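Side-chain contact in SeviL (Septifer virgatus, PDB 6LF2), which binds the glycans of GM1b and asialo-GM1 as an R-type lectin of beta-trefoil fold: residues 65-69 against 70-74. Residues are numbered along the deposited sequence; the frame is centred on the assembly and turned at random.
Sequences LQYNG and EQVIM
Gln66 and Ile73 form the hydrogen-bonded pair of an antiparallel hairpin, Gln66 N to Ile73 O at 2.8 Å and Ile73 N to Gln66 O at 2.9 Å, while a weak bond from Asn68 N to Gln71 O spans the turn beyond the strand ends. Within the turn, Asn68 OD1 takes two backbone N-H groups, from Glu70 N at 2.7 Å and Gln71 N at 2.8 Å, both donors lying somewhat out of the plane of the Asn68 carboxamide. With chi1 at 64°, CG sits between the backbone N and the carbonyl carbon, which brings OD1 to both N-H groups; the two bonds then hold the amide's orientation. Gly69, with no CB to meet Asn68 O, suits its positive phi of 91°; its N lies 3.6 Å above the centre of the Tyr67 ring. In this beta-trefoil hairpin, the face carrying Leu65, Val72 and Met74 packs on Leu32, with Leu107 also on Leu65 and Val72. Branched Val72 serves both neighbours: CG1 meets Leu65 CD1 at 3.6 Å and CG2 meets Tyr67 CD1 at 3.8 Å. Flexible Met74 bends its thioether back to Leu65. On the opposite face, extended Gln66 runs alongside Ile73, its OE1 3.3 Å from Ile73 CD1, while its NE2 hydrogen-bonds to Thr81 OG1.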
loop_
_atom_site.group_PDB
_atom_site.type_symbol
_atom_site.label_atom_id
_atom_site.label_comp_id
_atom_site.label_asym_id
_atom_site.label_seq_id
_atom_site.Cartn_x
_atom_site.Cartn_y
_atom_site.Cartn_z
ATOM N N LEU B 65 6.822 -2.468 -17.855
ATOM C CA LEU B 65 7.707 -1.420 -17.361
ATOM C C LEU B 65 9.151 -1.667 -17.791
ATOM O O LEU B 65 9.711 -2.744 -17.564
ATOM C CB LEU B 65 7.630 -1.341 -15.839
ATOM C CG LEU B 65 8.287 -0.101 -15.222
ATOM C CD1 LEU B 65 7.531 1.138 -15.577
ATOM C CD2 LEU B 65 8.394 -0.239 -13.697
ATOM N N GLN B 66 9.762 -0.652 -18.380
ATOM C CA GLN B 66 11.048 -0.785 -19.043
ATOM C C GLN B 66 11.952 0.370 -18.651
ATOM O O GLN B 66 11.491 1.494 -18.455
ATOM C CB GLN B 66 10.867 -0.795 -20.569
ATOM C CG GLN B 66 12.149 -0.939 -21.378
ATOM C CD GLN B 66 11.893 -0.806 -22.867
ATOM O OE1 GLN B 66 11.058 0.002 -23.295
ATOM N NE2 GLN B 66 12.595 -1.606 -23.668
ATOM N N TYR B 67 13.253 0.097 -18.555
ATOM C CA TYR B 67 14.251 1.158 -18.510
ATOM C C TYR B 67 15.198 0.969 -19.682
ATOM O O TYR B 67 15.763 -0.114 -19.845
ATOM C CB TYR B 67 15.026 1.144 -17.195
ATOM C CG TYR B 67 15.978 2.308 -17.075
ATOM C CD1 TYR B 67 15.522 3.602 -17.225
ATOM C CD2 TYR B 67 17.326 2.110 -16.811
ATOM C CE1 TYR B 67 16.370 4.676 -17.117
ATOM C CE2 TYR B 67 18.187 3.178 -16.697
ATOM C CZ TYR B 67 17.703 4.455 -16.852
ATOM O OH TYR B 67 18.554 5.525 -16.737
ATOM N N ASN B 68 15.361 2.009 -20.500
ATOM C CA ASN B 68 16.129 1.891 -21.736
ATOM C C ASN B 68 17.504 2.539 -21.645
ATOM O O ASN B 68 18.143 2.756 -22.681
ATOM C CB ASN B 68 15.347 2.484 -22.913
ATOM C CG ASN B 68 15.118 3.975 -22.778
ATOM O OD1 ASN B 68 15.733 4.646 -21.951
ATOM N ND2 ASN B 68 14.220 4.507 -23.605
ATOM N N GLY B 69 17.964 2.864 -20.437
ATOM C CA GLY B 69 19.186 3.605 -20.235
ATOM C C GLY B 69 19.008 5.107 -20.161
ATOM O O GLY B 69 19.903 5.797 -19.660
ATOM N N GLU B 70 17.886 5.631 -20.637
ATOM C CA GLU B 70 17.607 7.066 -20.621
ATOM C C GLU B 70 16.343 7.413 -19.854
ATOM O O GLU B 70 16.344 8.372 -19.074
ATOM C CB GLU B 70 17.484 7.611 -22.054
ATOM C CG GLU B 70 18.672 7.314 -22.966
ATOM C CD GLU B 70 19.801 8.326 -22.833
ATOM O OE1 GLU B 70 19.651 9.297 -22.058
ATOM O OE2 GLU B 70 20.837 8.151 -23.513
ATOM N N GLN B 71 15.258 6.663 -20.045
ATOM C CA GLN B 71 14.070 6.922 -19.246
ATOM C C GLN B 71 13.308 5.636 -18.964
ATOM O O GLN B 71 13.505 4.606 -19.613
ATOM C CB GLN B 71 13.156 7.960 -19.906
ATOM C CG GLN B 71 13.074 7.907 -21.406
ATOM C CD GLN B 71 12.325 9.109 -21.965
ATOM O OE1 GLN B 71 12.109 10.101 -21.261
ATOM N NE2 GLN B 71 11.921 9.024 -23.229
ATOM N N VAL B 72 12.465 5.706 -17.936
ATOM C CA VAL B 72 11.519 4.643 -17.637
ATOM C C VAL B 72 10.288 4.847 -18.505
ATOM O O VAL B 72 9.717 5.943 -18.531
ATOM C CB VAL B 72 11.154 4.651 -16.145
ATOM C CG1 VAL B 72 10.183 3.512 -15.814
ATOM C CG2 VAL B 72 12.413 4.556 -15.310
ATOM N N ILE B 73 9.888 3.800 -19.227
ATOM C CA ILE B 73 8.778 3.860 -20.170
ATOM C C ILE B 73 8.050 2.525 -20.127
ATOM O O ILE B 73 8.527 1.552 -19.537
ATOM C CB ILE B 73 9.258 4.164 -21.610
ATOM C CG1 ILE B 73 10.268 3.110 -22.045
ATOM C CG2 ILE B 73 9.889 5.553 -21.702
ATOM C CD1 ILE B 73 10.709 3.266 -23.488
ATOM N N MET B 74 6.884 2.476 -20.775
ATOM C CA MET B 74 6.162 1.227 -20.976
ATOM C C MET B 74 6.488 0.676 -22.361
ATOM O O MET B 74 6.436 1.412 -23.353
ATOM C CB MET B 74 4.652 1.434 -20.817
ATOM C CG MET B 74 4.239 1.940 -19.420
ATOM S SD MET B 74 4.560 0.742 -18.113
ATOM C CE MET B 74 3.545 -0.640 -18.647
#